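Local structure of phosphoribosyltransferase (Thermus thermophilus, 1WD5) at residues Arg55-Pro60 against Ala96-Val101. The protein is predicted to be a phosphoribosyltransferase of the type I family and probably has glycosyltransferase activity, its substrate not being established. Numbering follows the deposited sequence.
Sequences RKVGAP and ARQRDV
The guanidinium of R55 carries CG1 of V101 over one face, 3.7 Å above its plane and shifted toward the rim, while OE1 of Q98 sits at its edge, close to the plane. There NE and NH2 both donate to that one oxygen, each N to OE1 of Q98 distance being 2.8 Å. The NE bond comes nearly along the C=O axis and the NH2 bond falls on a lone pair; two donors on one oxygen, with the planes 22° apart, limit rotation of the guanidinium. Arginine suits this place as a flat double donor on a flexible chain, whose bends at chi2 and chi3 bring NE and NH2 round to OE1; valine offers a compact methyl to the face. Glutamine's amide faces two ways: OE1 accepts from R55, whereas NE2 donates to E94, one helical turn earlier. R55 CB points toward the helix and meets CB of Q98 at 3.7 Å. A leucine in place of R55 would probably leave OE1 of Q98 without both donors and its amide freer to turn. Segments 55-59 and 96-101 run roughly antiparallel (154°), joining helix 88-112 to strand 48-59, from which the parallel core of the PRTase-like fold passes into its antiparallel extension, 66-71 and 76-78.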
loop_
_atom_site.group_PDB
_atom_site.type_symbol
_atom_site.label_atom_id
_atom_site.label_comp_id
_atom_site.label_asym_id
_atom_site.label_seq_id
_atom_site.Cartn_x
_atom_site.Cartn_y
_atom_site.Cartn_z
ATOM N N ARG A 55 -1.253 -2.929 -9.157
ATOM C CA ARG A 55 -2.625 -3.300 -9.485
ATOM C C ARG A 55 -2.813 -4.793 -9.246
ATOM O O ARG A 55 -1.904 -5.597 -9.467
ATOM C CB ARG A 55 -2.950 -2.999 -10.954
ATOM C CG ARG A 55 -3.085 -1.515 -11.295
ATOM C CD ARG A 55 -4.338 -0.916 -10.685
ATOM N NE ARG A 55 -5.549 -1.550 -11.199
ATOM C CZ ARG A 55 -6.765 -1.349 -10.699
ATOM N NH1 ARG A 55 -6.941 -0.527 -9.670
ATOM N NH2 ARG A 55 -7.806 -1.987 -11.211
ATOM N N LYS A 56 -3.998 -5.163 -8.790
ATOM C CA LYS A 56 -4.304 -6.561 -8.559
ATOM C C LYS A 56 -4.724 -7.188 -9.887
ATOM O O LYS A 56 -5.372 -6.538 -10.709
ATOM C CB LYS A 56 -5.442 -6.680 -7.546
ATOM C CG LYS A 56 -5.937 -8.094 -7.312
ATOM C CD LYS A 56 -7.411 -8.196 -7.645
ATOM C CE LYS A 56 -8.230 -7.197 -6.836
ATOM N NZ LYS A 56 -9.528 -6.906 -7.501
ATOM N N VAL A 57 -4.327 -8.440 -10.100
ATOM C CA VAL A 57 -4.686 -9.191 -11.302
ATOM C C VAL A 57 -5.715 -10.201 -10.806
ATOM O O VAL A 57 -5.366 -11.157 -10.111
ATOM C CB VAL A 57 -3.456 -9.928 -11.887
ATOM C CG1 VAL A 57 -3.880 -10.857 -13.010
ATOM C CG2 VAL A 57 -2.448 -8.915 -12.402
ATOM N N GLY A 58 -6.983 -9.970 -11.144
ATOM C CA GLY A 58 -8.050 -10.842 -10.688
ATOM C C GLY A 58 -8.308 -12.077 -11.522
ATOM O O GLY A 58 -7.855 -12.179 -12.658
ATOM N N ALA A 59 -9.060 -13.013 -10.947
ATOM C CA ALA A 59 -9.392 -14.275 -11.602
ATOM C C ALA A 59 -10.527 -14.146 -12.619
ATOM O O ALA A 59 -11.312 -13.198 -12.580
ATOM C CB ALA A 59 -9.762 -15.307 -10.551
ATOM N N PRO A 60 -10.629 -15.113 -13.546
ATOM C CA PRO A 60 -11.679 -15.093 -14.569
ATOM C C PRO A 60 -13.082 -15.050 -13.957
ATOM O O PRO A 60 -13.443 -15.895 -13.133
ATOM C CB PRO A 60 -11.424 -16.381 -15.347
ATOM C CG PRO A 60 -9.935 -16.549 -15.233
ATOM C CD PRO A 60 -9.694 -16.229 -13.777
ATOM N N ALA A 96 -2.281 -6.946 -18.878
ATOM C CA ALA A 96 -2.232 -5.809 -19.798
ATOM C C ALA A 96 -3.297 -4.768 -19.458
ATOM O O ALA A 96 -3.037 -3.567 -19.515
ATOM C CB ALA A 96 -2.406 -6.283 -21.240
ATOM N N ARG A 97 -4.496 -5.221 -19.112
ATOM C CA ARG A 97 -5.564 -4.290 -18.755
ATOM C C ARG A 97 -5.213 -3.516 -17.488
ATOM O O ARG A 97 -5.507 -2.327 -17.384
ATOM C CB ARG A 97 -6.890 -5.032 -18.552
ATOM C CG ARG A 97 -7.498 -5.581 -19.841
ATOM C CD ARG A 97 -8.955 -5.987 -19.644
ATOM N NE ARG A 97 -9.099 -7.132 -18.751
ATOM C CZ ARG A 97 -8.977 -8.398 -19.135
ATOM N NH1 ARG A 97 -8.712 -8.685 -20.404
ATOM N NH2 ARG A 97 -9.117 -9.375 -18.248
ATOM N N GLN A 98 -4.585 -4.186 -16.524
ATOM C CA GLN A 98 -4.207 -3.524 -15.281
ATOM C C GLN A 98 -3.048 -2.551 -15.495
ATOM O O GLN A 98 -2.961 -1.528 -14.817
ATOM C CB GLN A 98 -3.834 -4.554 -14.206
ATOM C CG GLN A 98 -4.970 -5.502 -13.815
ATOM C CD GLN A 98 -6.239 -4.780 -13.386
ATOM O OE1 GLN A 98 -6.190 -3.701 -12.799
ATOM N NE2 GLN A 98 -7.384 -5.388 -13.662
ATOM N N ARG A 99 -2.150 -2.862 -16.427
ATOM C CA ARG A 99 -1.034 -1.958 -16.696
ATOM C C ARG A 99 -1.584 -0.634 -17.224
ATOM O O ARG A 99 -1.078 0.434 -16.883
ATOM C CB ARG A 99 -0.067 -2.549 -17.726
ATOM C CG ARG A 99 0.685 -3.784 -17.262
ATOM C CD ARG A 99 1.866 -4.078 -18.184
ATOM N NE ARG A 99 2.600 -5.262 -17.752
ATOM C CZ ARG A 99 2.335 -6.500 -18.156
ATOM N NH1 ARG A 99 1.353 -6.726 -19.018
ATOM N NH2 ARG A 99 3.043 -7.517 -17.679
ATOM N N ASP A 100 -2.627 -0.708 -18.047
ATOM C CA ASP A 100 -3.237 0.495 -18.609
ATOM C C ASP A 100 -3.828 1.396 -17.531
ATOM O O ASP A 100 -3.751 2.615 -17.625
ATOM C CB ASP A 100 -4.347 0.141 -19.598
ATOM C CG ASP A 100 -3.843 -0.631 -20.796
ATOM O OD1 ASP A 100 -2.720 -0.344 -21.269
ATOM O OD2 ASP A 100 -4.580 -1.520 -21.277
ATOM N N VAL A 101 -4.431 0.786 -16.515
ATOM C CA VAL A 101 -5.051 1.533 -15.420
ATOM C C VAL A 101 -4.019 2.266 -14.575
ATOM O O VAL A 101 -4.303 3.301 -13.967
ATOM C CB VAL A 101 -5.837 0.586 -14.483
ATOM C CG1 VAL A 101 -6.415 1.367 -13.311
ATOM C CG2 VAL A 101 -6.939 -0.114 -15.254
#